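Local coordinates for protein glutathione S-transferase (Agrobacterium tumefaciens, PDB 2YCD) that probably conjugates glutathione to electrophilic compounds such as herbicides, as a member of a novel bacterial class of glutathione transferases, at residues 162-165 against 166-169. Sequence-based numbering, arbitrary orientation.
Sequences AWLG and DREW
A type II' beta turn from L164 to R167 ends helix 142-164, and the side chain of R167 folds back from it onto the ring of W163. R167 N donates to L164 O at 2.9 Å, the N-H pointing almost straight at the oxygen (163°) and closing the turn. G165, at the second position, has the positive phi characteristic of that position and is the first residue to leave helical geometry. The chain of R167 runs extended from CG to NE, passing close over L164 O, and brings its guanidinium flat against the six-membered part of the indole in a cation-pi stack. The two planes are 23° apart, with W163 CZ2 over the guanidinium centre, 3.5 Å from R167 CZ. Two waters tie this charged end to the last helical turn: water 1 accepts from R167 NE at 3.0 Å and donates to W163 O at 2.9 Å, while water 2 donates to W163 O at 2.7 Å and accepts a weak bond from R167 NH2. In the all-helical C-terminal domain of the glutathione transferase fold, this turn starts the connection to helix 176-185, and P69 of the second subunit packs on W163. On the buried side L164 CD1 lies 3.9 Å from R167 CB, and L164 also packs on N199 and Y203 of helix 198-208. Water 3 bridges G165 O and R167 O, donating to both, and N199 ND2 also bonds to G165 O.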
ATOM      1  N   ALA A 162       4.489  13.923 -15.127  1.00 11.72           N
ATOM      2  CA  ALA A 162       5.755  14.051 -15.838  1.00 15.62           C
ATOM      3  C   ALA A 162       6.269  12.676 -16.206  1.00 16.01           C
ATOM      4  O   ALA A 162       6.789  12.447 -17.305  1.00 17.53           O
ATOM      5  CB  ALA A 162       6.767  14.781 -14.986  1.00 14.59           C
ATOM      6  N   TRP A 163       6.131  11.736 -15.285  1.00 15.38           N
ATOM      7  CA  TRP A 163       6.623  10.419 -15.571  1.00 15.65           C
ATOM      8  C   TRP A 163       5.796   9.728 -16.679  1.00 15.28           C
ATOM      9  O   TRP A 163       6.355   9.077 -17.576  1.00 17.27           O
ATOM     10  CB  TRP A 163       6.724   9.590 -14.281  1.00 19.63           C
ATOM     11  CG  TRP A 163       7.322   8.283 -14.577  1.00 17.72           C
ATOM     12  CD1 TRP A 163       8.646   7.936 -14.538  1.00 22.73           C
ATOM     13  CD2 TRP A 163       6.615   7.142 -15.045  1.00 14.33           C
ATOM     14  NE1 TRP A 163       8.795   6.632 -14.941  1.00 22.66           N
ATOM     15  CE2 TRP A 163       7.561   6.128 -15.267  1.00 18.57           C
ATOM     16  CE3 TRP A 163       5.270   6.882 -15.315  1.00 18.56           C
ATOM     17  CZ2 TRP A 163       7.201   4.860 -15.725  1.00 21.80           C
ATOM     18  CZ3 TRP A 163       4.926   5.633 -15.772  1.00 15.70           C
ATOM     19  CH2 TRP A 163       5.878   4.639 -15.966  1.00 24.34           C
ATOM     20  N   LEU A 164       4.470   9.875 -16.638  1.00 12.86           N
ATOM     21  CA  LEU A 164       3.615   9.193 -17.591  1.00 13.91           C
ATOM     22  C   LEU A 164       3.861   9.684 -19.017  1.00 15.42           C
ATOM     23  O   LEU A 164       3.830   8.896 -19.950  1.00 15.37           O
ATOM     24  CB  LEU A 164       2.130   9.342 -17.213  1.00 15.08           C
ATOM     25  CG  LEU A 164       1.133   8.577 -18.087  1.00 13.28           C
ATOM     26  CD1 LEU A 164       1.200   7.061 -17.813  1.00 15.26           C
ATOM     27  CD2 LEU A 164      -0.284   9.107 -17.883  1.00 19.02           C
ATOM     28  N   GLY A 165       4.097  10.980 -19.185  1.00 13.83           N
ATOM     29  CA  GLY A 165       4.309  11.513 -20.532  1.00 15.13           C
ATOM     30  C   GLY A 165       3.192  11.111 -21.485  1.00 13.49           C
ATOM     31  O   GLY A 165       2.016  11.344 -21.185  1.00 14.28           O
ATOM     32  N   ASP A 166       3.560  10.506 -22.618  1.00 16.09           N
ATOM     33  CA  ASP A 166       2.598  10.067 -23.622  1.00 15.52           C
ATOM     34  C   ASP A 166       2.318   8.557 -23.572  1.00 15.16           C
ATOM     35  O   ASP A 166       1.750   7.994 -24.510  1.00 19.59           O
ATOM     36  CB  ASP A 166       3.101  10.456 -25.027  1.00 18.97           C
ATOM     37  CG  ASP A 166       2.053  10.251 -26.102  1.00 22.21           C
ATOM     38  OD1 ASP A 166       0.931  10.763 -25.943  1.00 21.01           O
ATOM     39  OD2 ASP A 166       2.349   9.574 -27.112  1.00 31.66           O
ATOM     40  N   ARG A 167       2.687   7.899 -22.479  1.00 16.19           N
ATOM     41  CA  ARG A 167       2.427   6.462 -22.360  1.00 16.60           C
ATOM     42  C   ARG A 167       0.923   6.194 -22.344  1.00 14.04           C
ATOM     43  O   ARG A 167       0.170   6.934 -21.696  1.00 14.99           O
ATOM     44  CB  ARG A 167       3.040   5.916 -21.065  1.00 16.29           C
ATOM     45  CG  ARG A 167       4.571   5.964 -20.978  1.00 17.53           C
ATOM     46  CD  ARG A 167       5.045   5.674 -19.558  1.00 17.02           C
ATOM     47  NE  ARG A 167       6.497   5.776 -19.425  1.00 26.27           N
ATOM     48  CZ  ARG A 167       7.310   4.736 -19.264  1.00 39.20           C
ATOM     49  NH1 ARG A 167       6.819   3.504 -19.198  1.00 29.95           N
ATOM     50  NH2 ARG A 167       8.618   4.928 -19.157  1.00 37.03           N
ATOM     51  N   GLU A 168       0.492   5.129 -23.028  1.00 13.53           N
ATOM     52  CA  GLU A 168      -0.903   4.715 -22.965  1.00 14.45           C
ATOM     53  C   GLU A 168      -1.220   4.205 -21.550  1.00 11.55           C
ATOM     54  O   GLU A 168      -2.222   4.607 -20.969  1.00 11.89           O
ATOM     55  CB  GLU A 168      -1.202   3.625 -24.002  1.00 15.67           C
ATOM     56  CG  GLU A 168      -2.692   3.369 -24.185  1.00 17.27           C
ATOM     57  CD  GLU A 168      -2.985   2.237 -25.160  1.00 22.77           C
ATOM     58  OE1 GLU A 168      -2.028   1.618 -25.663  1.00 23.35           O
ATOM     59  OE2 GLU A 168      -4.176   1.964 -25.401  1.00 30.45           O
ATOM     60  N   TRP A 169      -0.336   3.355 -21.027  1.00 12.55           N
ATOM     61  CA  TRP A 169      -0.511   2.724 -19.713  1.00 11.21           C
ATOM     62  C   TRP A 169       0.787   2.852 -18.932  1.00 14.45           C
ATOM     63  O   TRP A 169       1.808   3.283 -19.473  1.00 15.10           O
ATOM     64  CB  TRP A 169      -0.924   1.255 -19.868  1.00 10.97           C
ATOM     65  CG  TRP A 169      -2.129   1.058 -20.763  1.00 11.91           C
ATOM     66  CD1 TRP A 169      -2.148   0.444 -21.986  1.00 11.89           C
ATOM     67  CD2 TRP A 169      -3.476   1.487 -20.508  1.00 10.50           C
ATOM     68  NE1 TRP A 169      -3.421   0.461 -22.497  1.00 10.63           N
ATOM     69  CE2 TRP A 169      -4.253   1.102 -21.615  1.00 10.06           C
ATOM     70  CE3 TRP A 169      -4.104   2.156 -19.447  1.00 10.38           C
ATOM     71  CZ2 TRP A 169      -5.622   1.351 -21.699  1.00 13.59           C
ATOM     72  CZ3 TRP A 169      -5.469   2.419 -19.535  1.00 11.96           C
ATOM     73  CH2 TRP A 169      -6.210   2.015 -20.656  1.00 12.89           C
TER
HETATM   74  O   HOH W   1       7.045   8.640 -20.316  1.00 29.48           O
HETATM   75  O   HOH W   2       8.866   8.061 -18.018  1.00 29.78           O
HETATM   76  O   HOH W   3      -0.134   9.594 -21.541  1.00 18.19           O